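Local coordinates for cell wall surface anchor protein (Streptococcus agalactiae, PDB 4Z1P) that probably serves as a cell-surface adhesin of the antigen I/II family, displayed on the bacterial cell wall through an LPXTG anchor motif, at residues 55-60 with 137-142; 79-84 with 128-133; 11-16 with 290-295; 92-95 with 100-103; 114-119 with 141-146. One frame throughout, in Å; residues are numbered along the deposited sequence.

Contact 1. Residues 55-60 with 137-142; sequences FAFVDQ and ITYNLS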
# COMPACT_ATOMS: atom_id res chain seq x y z
N PHE A 55 -26.95 -5.04 -18.34
CA PHE A 55 -26.32 -4.13 -17.40
C PHE A 55 -25.00 -4.78 -17.08
O PHE A 55 -24.98 -5.92 -16.53
CB PHE A 55 -27.18 -3.92 -16.14
CG PHE A 55 -28.57 -3.50 -16.47
CD1 PHE A 55 -28.82 -2.20 -16.88
CD2 PHE A 55 -29.54 -4.43 -16.59
CE1 PHE A 55 -30.11 -1.85 -17.33
CE2 PHE A 55 -30.84 -4.11 -17.00
CZ PHE A 55 -31.14 -2.81 -17.41
N ALA A 56 -23.93 -4.05 -17.43
CA ALA A 56 -22.58 -4.53 -17.16
C ALA A 56 -21.82 -3.55 -16.36
O ALA A 56 -22.05 -2.34 -16.51
CB ALA A 56 -21.84 -4.74 -18.44
N PHE A 57 -20.98 -4.04 -15.44
CA PHE A 57 -20.09 -3.22 -14.64
C PHE A 57 -18.67 -3.72 -14.85
O PHE A 57 -18.41 -4.94 -14.73
CB PHE A 57 -20.43 -3.38 -13.14
CG PHE A 57 -19.74 -2.36 -12.27
CD1 PHE A 57 -20.10 -1.02 -12.40
CD2 PHE A 57 -18.71 -2.71 -11.40
CE1 PHE A 57 -19.50 -0.05 -11.66
CE2 PHE A 57 -18.05 -1.72 -10.67
CZ PHE A 57 -18.47 -0.40 -10.80
N VAL A 58 -17.75 -2.80 -15.12
CA VAL A 58 -16.40 -3.13 -15.40
C VAL A 58 -15.49 -2.53 -14.41
O VAL A 58 -15.53 -1.31 -14.23
CB VAL A 58 -15.94 -2.64 -16.85
CG1 VAL A 58 -14.44 -2.87 -17.05
CG2 VAL A 58 -16.77 -3.36 -17.90
N ASP A 59 -14.60 -3.33 -13.82
CA ASP A 59 -13.48 -2.77 -13.04
C ASP A 59 -12.13 -3.07 -13.74
O ASP A 59 -11.82 -4.23 -14.07
CB ASP A 59 -13.44 -3.34 -11.64
CG ASP A 59 -12.36 -2.68 -10.79
OD1 ASP A 59 -11.11 -2.80 -11.06
OD2 ASP A 59 -12.74 -2.01 -9.84
N GLN A 60 -11.36 -2.01 -14.04
CA GLN A 60 -10.10 -2.18 -14.72
C GLN A 60 -8.98 -1.65 -13.85
O GLN A 60 -8.76 -0.44 -13.77
CB GLN A 60 -10.20 -1.51 -16.09
CG GLN A 60 -8.94 -1.09 -16.87
CD GLN A 60 -8.24 -2.21 -17.47
OE1 GLN A 60 -8.19 -2.32 -18.67
NE2 GLN A 60 -7.65 -3.06 -16.62
N ILE A 137 -25.82 -0.03 -7.04
CA ILE A 137 -25.14 -1.25 -6.57
C ILE A 137 -23.73 -0.85 -6.11
O ILE A 137 -23.02 -0.16 -6.86
CB ILE A 137 -25.02 -2.27 -7.73
CG1 ILE A 137 -26.36 -2.57 -8.41
CG2 ILE A 137 -24.37 -3.55 -7.29
CD1 ILE A 137 -27.54 -2.89 -7.51
N THR A 138 -23.31 -1.30 -4.93
CA THR A 138 -22.01 -1.01 -4.42
C THR A 138 -21.13 -2.26 -4.39
O THR A 138 -21.54 -3.33 -3.84
CB THR A 138 -22.08 -0.41 -3.05
OG1 THR A 138 -22.80 0.83 -3.11
CG2 THR A 138 -20.70 -0.15 -2.54
N TYR A 139 -19.97 -2.16 -5.04
CA TYR A 139 -19.02 -3.27 -5.05
C TYR A 139 -17.94 -2.97 -4.07
O TYR A 139 -17.27 -1.92 -4.19
CB TYR A 139 -18.47 -3.47 -6.46
CG TYR A 139 -19.45 -3.84 -7.51
CD1 TYR A 139 -20.44 -2.95 -7.92
CD2 TYR A 139 -19.36 -5.02 -8.16
CE1 TYR A 139 -21.29 -3.23 -8.97
CE2 TYR A 139 -20.24 -5.38 -9.16
CZ TYR A 139 -21.20 -4.51 -9.59
OH TYR A 139 -22.09 -4.85 -10.57
N ASN A 140 -17.78 -3.83 -3.05
CA ASN A 140 -16.63 -3.68 -2.16
C ASN A 140 -15.57 -4.63 -2.63
O ASN A 140 -15.69 -5.87 -2.54
CB ASN A 140 -16.95 -3.92 -0.67
CG ASN A 140 -17.39 -2.66 0.06
OD1 ASN A 140 -16.61 -2.02 0.78
ND2 ASN A 140 -18.63 -2.30 -0.13
N LEU A 141 -14.50 -4.05 -3.12
CA LEU A 141 -13.46 -4.83 -3.82
C LEU A 141 -12.11 -4.64 -3.16
O LEU A 141 -11.67 -3.55 -2.97
CB LEU A 141 -13.37 -4.43 -5.24
CG LEU A 141 -14.63 -4.56 -6.09
CD1 LEU A 141 -14.38 -3.88 -7.45
CD2 LEU A 141 -15.10 -6.01 -6.24
N SER A 142 -11.37 -5.69 -2.91
CA SER A 142 -10.07 -5.52 -2.33
C SER A 142 -8.97 -6.30 -3.09
O SER A 142 -9.14 -7.46 -3.52
CB SER A 142 -10.08 -5.85 -0.81
OG SER A 142 -9.69 -7.17 -0.63

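Contact 2. Residues 79-84 with 128-133; sequences DDVSSL and KAYVQK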
# COMPACT_ATOMS: atom_id res chain seq x y z
N ASP A 79 -30.04 -5.42 -0.33
CA ASP A 79 -29.99 -6.79 -0.94
C ASP A 79 -28.56 -7.17 -1.36
O ASP A 79 -27.79 -6.37 -2.00
CB ASP A 79 -30.86 -6.97 -2.14
CG ASP A 79 -32.35 -6.82 -1.86
OD1 ASP A 79 -32.75 -6.78 -0.71
OD2 ASP A 79 -33.10 -6.83 -2.84
N ASP A 80 -28.21 -8.41 -1.04
CA ASP A 80 -27.05 -9.04 -1.66
C ASP A 80 -27.45 -9.41 -3.08
O ASP A 80 -28.35 -10.27 -3.29
CB ASP A 80 -26.66 -10.36 -0.80
CG ASP A 80 -25.56 -11.22 -1.46
OD1 ASP A 80 -24.87 -10.76 -2.41
OD2 ASP A 80 -25.41 -12.37 -0.99
N VAL A 81 -26.83 -8.77 -4.10
CA VAL A 81 -27.12 -9.06 -5.49
C VAL A 81 -25.97 -9.86 -6.22
O VAL A 81 -26.05 -10.01 -7.42
CB VAL A 81 -27.40 -7.76 -6.28
CG1 VAL A 81 -28.54 -6.97 -5.67
CG2 VAL A 81 -26.18 -6.88 -6.33
N SER A 82 -25.01 -10.38 -5.45
CA SER A 82 -23.80 -11.11 -5.98
C SER A 82 -24.26 -12.37 -6.81
O SER A 82 -23.67 -12.68 -7.87
CB SER A 82 -22.77 -11.45 -4.86
OG SER A 82 -23.37 -12.40 -3.89
N SER A 83 -25.36 -13.02 -6.42
CA SER A 83 -25.83 -14.22 -7.11
C SER A 83 -26.55 -13.89 -8.44
O SER A 83 -26.77 -14.76 -9.30
CB SER A 83 -26.76 -15.07 -6.22
OG SER A 83 -28.08 -14.42 -6.13
N LEU A 84 -26.89 -12.62 -8.63
CA LEU A 84 -27.63 -12.21 -9.79
C LEU A 84 -26.68 -11.70 -10.89
O LEU A 84 -27.14 -11.37 -12.04
CB LEU A 84 -28.55 -11.02 -9.44
CG LEU A 84 -29.49 -11.22 -8.25
CD1 LEU A 84 -30.40 -10.02 -7.96
CD2 LEU A 84 -30.28 -12.51 -8.35
N LYS A 128 -36.19 -4.98 -13.40
CA LYS A 128 -37.40 -4.82 -12.60
C LYS A 128 -37.12 -4.65 -11.16
O LYS A 128 -37.69 -3.76 -10.50
CB LYS A 128 -38.41 -5.96 -12.86
CG LYS A 128 -38.97 -6.07 -14.29
CD LYS A 128 -39.86 -4.91 -14.78
CE LYS A 128 -41.04 -4.53 -13.86
NZ LYS A 128 -41.73 -3.33 -14.48
N ALA A 129 -36.18 -5.43 -10.63
CA ALA A 129 -35.91 -5.35 -9.22
C ALA A 129 -35.02 -4.21 -8.77
O ALA A 129 -35.15 -3.74 -7.63
CB ALA A 129 -35.33 -6.68 -8.73
N TYR A 130 -34.07 -3.78 -9.59
CA TYR A 130 -33.08 -2.82 -9.14
C TYR A 130 -32.97 -1.60 -10.06
O TYR A 130 -33.13 -0.49 -9.57
CB TYR A 130 -31.70 -3.50 -9.03
CG TYR A 130 -31.77 -4.56 -7.96
CD1 TYR A 130 -31.80 -4.23 -6.66
CD2 TYR A 130 -31.89 -5.89 -8.31
CE1 TYR A 130 -31.97 -5.20 -5.66
CE2 TYR A 130 -32.04 -6.88 -7.34
CZ TYR A 130 -32.11 -6.51 -6.03
OH TYR A 130 -32.29 -7.46 -5.10
N VAL A 131 -32.82 -1.78 -11.35
CA VAL A 131 -32.53 -0.60 -12.23
C VAL A 131 -33.75 0.33 -12.25
O VAL A 131 -33.63 1.54 -12.01
CB VAL A 131 -32.18 -1.04 -13.66
CG1 VAL A 131 -31.80 0.10 -14.61
CG2 VAL A 131 -30.99 -2.02 -13.61
N GLN A 132 -34.89 -0.23 -12.61
CA GLN A 132 -36.14 0.54 -12.68
C GLN A 132 -36.56 1.18 -11.37
O GLN A 132 -37.27 2.22 -11.33
CB GLN A 132 -37.25 -0.33 -13.34
CG GLN A 132 -38.45 0.47 -13.79
CD GLN A 132 -39.54 -0.41 -14.33
OE1 GLN A 132 -39.79 -1.55 -13.82
NE2 GLN A 132 -40.15 0.05 -15.38
N LYS A 133 -36.14 0.59 -10.27
CA LYS A 133 -36.32 1.17 -8.96
C LYS A 133 -35.26 2.19 -8.56
O LYS A 133 -35.32 2.76 -7.50
CB LYS A 133 -36.49 0.07 -7.91
CG LYS A 133 -37.74 -0.81 -8.20
CD LYS A 133 -38.04 -1.86 -7.09
CE LYS A 133 -39.26 -2.72 -7.51
NZ LYS A 133 -39.39 -3.70 -6.38

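Contact 3. Residues 11-16 with 290-295; sequences VLDENG and VSRSSA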
# COMPACT_ATOMS: atom_id res chain seq x y z
N VAL A 11 -11.12 4.83 -2.83
CA VAL A 11 -10.17 4.01 -2.10
C VAL A 11 -10.08 4.55 -0.66
O VAL A 11 -9.84 5.77 -0.49
CB VAL A 11 -8.77 3.98 -2.79
CG1 VAL A 11 -8.21 5.37 -2.95
CG2 VAL A 11 -7.85 3.04 -2.08
N LEU A 12 -10.28 3.67 0.31
CA LEU A 12 -10.55 4.03 1.70
C LEU A 12 -9.55 3.33 2.61
O LEU A 12 -9.16 2.19 2.36
CB LEU A 12 -11.94 3.61 2.13
CG LEU A 12 -13.11 4.06 1.27
CD1 LEU A 12 -14.44 3.57 1.79
CD2 LEU A 12 -13.18 5.56 1.24
N ASP A 13 -9.17 3.99 3.69
CA ASP A 13 -8.37 3.35 4.72
C ASP A 13 -9.32 2.65 5.72
O ASP A 13 -10.53 2.59 5.53
CB ASP A 13 -7.47 4.40 5.41
CG ASP A 13 -8.28 5.48 6.19
OD1 ASP A 13 -9.47 5.26 6.51
OD2 ASP A 13 -7.69 6.60 6.41
N GLU A 14 -8.75 2.14 6.79
CA GLU A 14 -9.47 1.32 7.74
C GLU A 14 -10.51 2.09 8.52
O GLU A 14 -11.47 1.52 8.99
CB GLU A 14 -8.48 0.68 8.70
CG GLU A 14 -7.72 -0.47 8.07
CD GLU A 14 -8.66 -1.59 7.62
OE1 GLU A 14 -8.21 -2.48 6.85
OE2 GLU A 14 -9.85 -1.58 8.03
N ASN A 15 -10.35 3.41 8.61
CA ASN A 15 -11.34 4.25 9.22
C ASN A 15 -12.41 4.66 8.27
O ASN A 15 -13.24 5.49 8.61
CB ASN A 15 -10.67 5.49 9.80
CG ASN A 15 -9.51 5.13 10.70
OD1 ASN A 15 -9.52 4.07 11.32
ND2 ASN A 15 -8.48 5.96 10.73
N GLY A 16 -12.38 4.15 7.04
CA GLY A 16 -13.36 4.59 6.06
C GLY A 16 -13.08 5.92 5.38
O GLY A 16 -13.96 6.42 4.72
N VAL A 290 2.20 10.22 14.96
CA VAL A 290 2.74 10.98 13.81
C VAL A 290 1.65 11.33 12.79
O VAL A 290 0.86 10.45 12.40
CB VAL A 290 3.89 10.22 13.10
CG1 VAL A 290 4.56 11.12 12.02
CG2 VAL A 290 4.93 9.81 14.16
N SER A 291 1.60 12.60 12.39
CA SER A 291 0.64 12.99 11.36
C SER A 291 0.88 12.32 10.02
O SER A 291 2.02 12.21 9.58
CB SER A 291 0.73 14.47 11.16
OG SER A 291 -0.08 14.87 10.09
N ARG A 292 -0.19 11.97 9.28
CA ARG A 292 0.01 11.40 7.94
C ARG A 292 0.60 12.42 6.97
O ARG A 292 1.16 12.06 5.94
CB ARG A 292 -1.32 10.92 7.32
CG ARG A 292 -1.80 9.70 8.04
CD ARG A 292 -2.90 9.06 7.28
NE ARG A 292 -3.42 7.94 7.99
CZ ARG A 292 -4.49 7.27 7.56
NH1 ARG A 292 -5.10 7.67 6.43
NH2 ARG A 292 -4.94 6.24 8.23
N SER A 293 0.45 13.69 7.32
CA SER A 293 1.04 14.73 6.53
C SER A 293 2.51 14.97 6.92
O SER A 293 3.10 15.88 6.37
CB SER A 293 0.30 16.05 6.72
OG SER A 293 0.60 16.52 8.04
N SER A 294 3.07 14.19 7.82
CA SER A 294 4.48 14.36 8.15
C SER A 294 5.34 13.22 7.70
O SER A 294 5.02 12.06 7.95
CB SER A 294 4.65 14.48 9.67
OG SER A 294 6.02 14.68 10.02
N ALA A 295 6.52 13.54 7.15
CA ALA A 295 7.55 12.52 6.99
C ALA A 295 7.98 12.02 8.36
O ALA A 295 7.74 12.66 9.40
CB ALA A 295 8.72 13.07 6.22
O HOH W 1 -7.04 3.82 8.88

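Contact 4. Residues 92-95 with 100-103; sequences SKDT and LQSL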
# COMPACT_ATOMS: atom_id res chain seq x y z
N SER A 92 -7.76 -10.05 -21.65
CA SER A 92 -8.00 -9.01 -22.61
C SER A 92 -9.42 -9.10 -23.03
O SER A 92 -10.01 -10.17 -23.03
CB SER A 92 -7.01 -9.14 -23.82
OG SER A 92 -7.69 -9.30 -25.02
N LYS A 93 -9.93 -8.00 -23.59
CA LYS A 93 -11.26 -8.10 -24.18
C LYS A 93 -11.38 -9.12 -25.29
O LYS A 93 -12.45 -9.59 -25.57
CB LYS A 93 -11.71 -6.73 -24.68
CG LYS A 93 -10.91 -6.13 -25.81
CD LYS A 93 -11.29 -4.67 -25.96
CE LYS A 93 -10.88 -4.12 -27.30
NZ LYS A 93 -9.42 -4.01 -27.42
N ASP A 94 -10.28 -9.46 -25.95
CA ASP A 94 -10.33 -10.45 -27.02
C ASP A 94 -10.73 -11.86 -26.57
O ASP A 94 -11.12 -12.65 -27.40
CB ASP A 94 -8.97 -10.52 -27.76
CG ASP A 94 -8.59 -9.16 -28.41
OD1 ASP A 94 -9.52 -8.56 -28.96
OD2 ASP A 94 -7.41 -8.72 -28.33
N THR A 95 -10.64 -12.15 -25.28
CA THR A 95 -11.16 -13.46 -24.75
C THR A 95 -12.65 -13.49 -24.45
O THR A 95 -13.24 -14.58 -24.32
CB THR A 95 -10.30 -14.02 -23.59
OG1 THR A 95 -10.62 -13.39 -22.35
CG2 THR A 95 -8.82 -13.81 -23.81
N LEU A 100 -20.39 -10.05 -26.12
CA LEU A 100 -19.96 -9.12 -25.10
C LEU A 100 -18.88 -8.18 -25.61
O LEU A 100 -18.82 -7.01 -25.17
CB LEU A 100 -19.47 -9.86 -23.88
CG LEU A 100 -20.53 -10.52 -23.00
CD1 LEU A 100 -19.82 -11.42 -21.99
CD2 LEU A 100 -21.42 -9.50 -22.30
N GLN A 101 -18.05 -8.61 -26.55
CA GLN A 101 -17.12 -7.65 -27.17
C GLN A 101 -17.87 -6.60 -27.94
O GLN A 101 -17.49 -5.46 -27.90
CB GLN A 101 -16.14 -8.31 -28.14
CG GLN A 101 -15.16 -9.23 -27.52
CD GLN A 101 -14.15 -9.73 -28.52
OE1 GLN A 101 -13.55 -8.95 -29.29
NE2 GLN A 101 -13.93 -11.05 -28.52
N SER A 102 -18.88 -6.99 -28.66
CA SER A 102 -19.69 -6.05 -29.38
C SER A 102 -20.45 -5.08 -28.43
O SER A 102 -20.55 -3.84 -28.69
CB SER A 102 -20.67 -6.76 -30.30
OG SER A 102 -21.35 -5.72 -30.99
N LEU A 103 -20.96 -5.63 -27.33
CA LEU A 103 -21.60 -4.78 -26.33
C LEU A 103 -20.63 -3.71 -25.85
O LEU A 103 -20.96 -2.51 -25.87
CB LEU A 103 -22.07 -5.60 -25.12
CG LEU A 103 -22.81 -4.81 -24.01
CD1 LEU A 103 -24.15 -4.34 -24.49
CD2 LEU A 103 -22.91 -5.62 -22.70
O HOH W 2 -11.27 -9.32 -30.75

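Contact 5. Residues 114-119 with 141-146; sequences EFYMWT and LSFKVK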
# COMPACT_ATOMS: atom_id res chain seq x y z
N GLU A 114 -6.26 -6.33 -18.66
CA GLU A 114 -6.91 -7.43 -17.95
C GLU A 114 -7.98 -6.73 -17.09
O GLU A 114 -7.64 -5.84 -16.35
CB GLU A 114 -5.83 -8.12 -17.06
CG GLU A 114 -6.36 -8.95 -15.91
CD GLU A 114 -5.27 -9.72 -15.20
OE1 GLU A 114 -4.07 -9.50 -15.46
OE2 GLU A 114 -5.63 -10.59 -14.41
N PHE A 115 -9.22 -7.20 -17.10
CA PHE A 115 -10.22 -6.55 -16.30
C PHE A 115 -11.26 -7.55 -15.81
O PHE A 115 -11.21 -8.74 -16.18
CB PHE A 115 -10.91 -5.44 -17.11
CG PHE A 115 -11.64 -5.91 -18.32
CD1 PHE A 115 -11.00 -6.02 -19.52
CD2 PHE A 115 -13.01 -6.15 -18.31
CE1 PHE A 115 -11.69 -6.38 -20.66
CE2 PHE A 115 -13.70 -6.55 -19.43
CZ PHE A 115 -13.06 -6.66 -20.63
N TYR A 116 -12.13 -7.07 -14.93
CA TYR A 116 -13.22 -7.82 -14.36
C TYR A 116 -14.52 -7.18 -14.77
O TYR A 116 -14.58 -5.96 -14.95
CB TYR A 116 -13.13 -7.80 -12.83
CG TYR A 116 -11.86 -8.32 -12.29
CD1 TYR A 116 -10.74 -7.54 -12.26
CD2 TYR A 116 -11.76 -9.67 -11.81
CE1 TYR A 116 -9.54 -8.05 -11.74
CE2 TYR A 116 -10.59 -10.16 -11.29
CZ TYR A 116 -9.50 -9.35 -11.24
OH TYR A 116 -8.34 -9.85 -10.77
N MET A 117 -15.52 -8.00 -15.05
CA MET A 117 -16.78 -7.51 -15.43
C MET A 117 -17.92 -8.30 -14.84
O MET A 117 -17.80 -9.54 -14.73
CB MET A 117 -16.90 -7.48 -16.97
CG MET A 117 -18.19 -6.93 -17.50
SD MET A 117 -18.18 -6.82 -19.31
CE MET A 117 -18.11 -8.48 -19.78
N TRP A 118 -18.94 -7.62 -14.39
CA TRP A 118 -20.12 -8.28 -13.78
C TRP A 118 -21.29 -7.90 -14.63
O TRP A 118 -21.50 -6.71 -14.88
CB TRP A 118 -20.34 -7.77 -12.34
CG TRP A 118 -19.34 -8.22 -11.36
CD1 TRP A 118 -19.43 -9.35 -10.54
CD2 TRP A 118 -18.07 -7.65 -11.09
NE1 TRP A 118 -18.32 -9.46 -9.78
CE2 TRP A 118 -17.45 -8.46 -10.11
CE3 TRP A 118 -17.40 -6.56 -11.60
CZ2 TRP A 118 -16.21 -8.16 -9.60
CZ3 TRP A 118 -16.19 -6.23 -11.06
CH2 TRP A 118 -15.58 -7.06 -10.10
N THR A 119 -22.01 -8.87 -15.13
CA THR A 119 -23.18 -8.69 -15.95
C THR A 119 -24.43 -9.30 -15.34
O THR A 119 -24.37 -10.41 -14.64
CB THR A 119 -22.96 -9.39 -17.32
OG1 THR A 119 -22.51 -10.69 -17.11
CG2 THR A 119 -21.94 -8.65 -18.14
N LEU A 141 -14.50 -4.05 -3.12
CA LEU A 141 -13.46 -4.83 -3.82
C LEU A 141 -12.11 -4.64 -3.16
O LEU A 141 -11.67 -3.55 -2.97
CB LEU A 141 -13.37 -4.43 -5.24
CG LEU A 141 -14.63 -4.56 -6.09
CD1 LEU A 141 -14.38 -3.88 -7.45
CD2 LEU A 141 -15.10 -6.01 -6.24
N SER A 142 -11.37 -5.69 -2.91
CA SER A 142 -10.07 -5.52 -2.33
C SER A 142 -8.97 -6.30 -3.09
O SER A 142 -9.14 -7.46 -3.52
CB SER A 142 -10.08 -5.85 -0.81
OG SER A 142 -9.69 -7.17 -0.63
N PHE A 143 -7.84 -5.65 -3.25
CA PHE A 143 -6.71 -6.16 -4.09
C PHE A 143 -5.46 -6.11 -3.28
O PHE A 143 -5.27 -5.18 -2.48
CB PHE A 143 -6.44 -5.26 -5.30
CG PHE A 143 -7.46 -5.33 -6.42
CD1 PHE A 143 -7.31 -6.24 -7.49
CD2 PHE A 143 -8.54 -4.45 -6.47
CE1 PHE A 143 -8.21 -6.21 -8.56
CE2 PHE A 143 -9.45 -4.47 -7.51
CZ PHE A 143 -9.27 -5.31 -8.57
N LYS A 144 -4.61 -7.10 -3.49
CA LYS A 144 -3.23 -7.05 -3.08
C LYS A 144 -2.42 -6.45 -4.20
O LYS A 144 -2.89 -6.37 -5.35
CB LYS A 144 -2.67 -8.40 -2.78
CG LYS A 144 -3.41 -9.24 -1.80
CD LYS A 144 -3.42 -8.65 -0.43
CE LYS A 144 -4.18 -9.57 0.53
NZ LYS A 144 -4.77 -8.85 1.71
N VAL A 145 -1.19 -6.07 -3.90
CA VAL A 145 -0.31 -5.45 -4.90
C VAL A 145 0.65 -6.54 -5.33
O VAL A 145 1.09 -7.35 -4.51
CB VAL A 145 0.51 -4.27 -4.29
CG1 VAL A 145 1.42 -3.66 -5.31
CG2 VAL A 145 -0.42 -3.22 -3.72
N LYS A 146 1.01 -6.55 -6.61
CA LYS A 146 1.90 -7.59 -7.12
C LYS A 146 3.28 -7.38 -6.53
O LYS A 146 3.75 -6.28 -6.47
CB LYS A 146 1.99 -7.59 -8.63
CG LYS A 146 0.81 -8.24 -9.33
CD LYS A 146 1.01 -8.14 -10.84
CE LYS A 146 -0.04 -8.91 -11.64
NZ LYS A 146 -0.45 -8.04 -12.78

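Contact 1. Residues 55-60 with 137-142
F57 and Y139 lay their rings over one another in an offset stack, with centroids 4.3 Å apart and planes inclined by 16°. The rings overlap head to tail. F57 CD2 therefore lies over the middle of the tyrosine ring, 3.6 Å from Y139 CZ, whereas Y139 CE1 sits over the rim of the phenylalanine ring. The same overlap carries the phenol oxygen back to the root of its partner, where Y139 OH approaches F57 CB at 3.4 Å. F57 reaches across with CG anti to the backbone N (chi1 -169°), which holds its ring between the two strands, under that of Y139. Two residues further along each strand, D59 and L141 point at one another across the gap between the sheets, and the methyl L141 CD1 rests 3.4 Å from D59 OD2.

Both polar ends are buried and find their partners in other strands. Y139 OH is hydrogen-bonded to Q36 OE1 on strand 29-36, and D59 OD2 to N156 ND2, so the carboxylate can sit beside a methyl group without lacking a polar contact. W118 adds a further ring against Y139. Strands 55-61 and 137-145 belong to different antiparallel sheets, and this is the core of a β-sandwich, consistent with the DE-variant immunoglobulin fold known from C-terminal domains of antigen I/II adhesins.

Contact 2. Residues 79-84 with 128-133
A mixed polar and apolar contact places Y130 of helix 123-131 against D79, V81 and L84 of the loop that joins strand 65-75 to strand 85-90. The three loop residues meet the outer half of the ring from different sides. Y130 OH donates a very short hydrogen bond to D79 OD2, modelled at 2.5 Å. This oxygen lies at the edge of the ring, near its plane, but the carboxylate itself is turned 88° to the ring. V81 sets CG1 over one face, 3.9 Å from the ring centroid and 23° off the normal, a CH-pi contact shifted toward the hydroxyl end. L84 lies roughly perpendicular to the tyrosine side chain, bringing CD1 to 3.6 Å from Y130 CE2.

The loop keeps its shape through its own bonds. D80 OD1 accepts from both the backbone N and OG of S82, the first forming an Asx turn, and a 3-10 segment follows at 82-84. V81 also packs on I73 and A75 of strand 65-75, while F126 of the helix meets the Y130 ring. A phenol donating to D79 would help stabilise a negative carboxylate beside the apolar contacts of V81 and L84, though so short a separation should be read with caution.

Contact 3. Residues 11-16 with 290-295
D13 and R292 form a salt bridge in which a single carboxylate oxygen faces both terminal nitrogens of the guanidinium. The main bond runs from R292 NH1 to D13 OD2, 2.8 Å long with an angle of 148° at the hydrogen, and uses the anti lone pair of that oxygen. R292 NH2 adds a weak second bond to the same atom at 3.3 Å. D13 meets the guanidinium at its edge, with the carboxylate plane turned 87° to it. The straight aliphatic chain of R292 spans the gap, and R292 NE forms a second salt bridge with D221 OD1.

Water supplies a weaker link: water 1 accepts weak hydrogen bonds from E14 N and from R292 NH2.

Turn hydrogen bonds set the bases of both side chains. G16 N bonds to D13 O, closing a type I turn, and D13 OD1 accepts from Q17 N and, weakly, from N15 N. S294 N bonds to S291 O in a second type I turn, with R292 at its second position.

The first turn follows strand 8-11, the edge strand of one sandwich; the second lies between helix 284-287 and strand 298-306 of the other, so the contact bridges two β-domains at their surfaces.

Contact 4. Residues 92-95 with 100-103
A short 3-10 turn at K93-T95, opened by an ST turn at S92, packs its backbone against Q101 on the helix 98-106 that follows it. The contact sits at the surface of the excursion between strands 85-90 and 115-120. In the ST turn S92 OG accepts from D94 N at 2.8 Å; the backbone bond from T95 N to S92 O closes the 3-10 turn, and together they hold the K93 and D94 peptides in a compact coil beside the helix.

On the helix side Q101 alone makes the contact. Its CG is anti to the carbonyl carbon (chi1 -66°), and the chain continues straight from there, laying the side chain against the K93 and D94 backbone. Both Q101 CG and Q101 CD come to 3.4 Å from K93 O. The amide nitrogen Q101 NE2 has its hydrogen-bond partner between the two segments, at L96 O, which helps set the rotation of the amide, with OE1 on the side of the water shared with D94. L100, next to Q101 in the helix, faces inward, onto R88 and M117 of the neighbouring sheet.

D94 and Q101 have their carboxylate and amide planes 62° apart, and their oxygens are joined through a water: water 2 donates one hydrogen bond to D94 OD1 at 2.6 Å and another to Q101 OE1 at 2.7 Å.

Contact 5. Residues 114-119 with 141-146
With CG anti to the carbonyl carbon in both residues, Y116 (chi1 -57°) and F143 (chi1 -73°) bring their rings together so that the edge of F143 is presented to Y116. The pair is an offset edge-to-face arrangement: the edge of F143 is directed toward the face of Y116, with centroids 6.0 Å apart and planes at 69°. Its closest point joins Y116 CE1 to F143 CE1 at 3.9 Å, and Y116 CE1 lies in the plane of the phenylalanine ring. On W118 the same kind of first torsion brings the six-membered part of the indole up against L141. There the methyl L141 CD2, reaching over from the facing strand, comes to 4.0 Å from W118 CH2 and 4.1 Å from W118 CZ2.

These side chains lie in the interior between the two sheets of the β-sandwich, strand 115-120 being in the five-stranded sheet and strand 137-145 in the four-stranded one. Neighbours from both sheets extend the layer: H89 stacks on Y116, M87 of strand 85-90 touches both Y116 and W118, and strand 65-75 adds L68 beside Y116 and I73 beside W118.

At the start of 114-119 and the end of 141-146 the side chains are charged. E114 OE1 and K146 NZ are 4.7 Å apart, too far for direct contact, while E114 OE2 is hydrogen-bonded to H89 NE2 and K146 NZ to E63 O.

Overall arrangement
Contacts 1 and 5 form the buried aromatic core of one sandwich: both use strand 137-145, share L141, and reach strands 55-61 and 115-120, which are neighbours in the facing sheet. Contact 2 is partly buried, its helix and loop packing onto the same core through F55 with V131 and I137 with V81. Contact 4 lies at the surface, yet its segments touch contact 5 where K93 meets F115 and L100 meets M117. Contact 3 stands apart, about 23 Å from contact 5 between centres, and joins two domains. Chemistry follows place: mainly rings and methyls inside, with the few buried polar groups bonded to other strands, a phenol–carboxylate bond at the margin, water and charge outside.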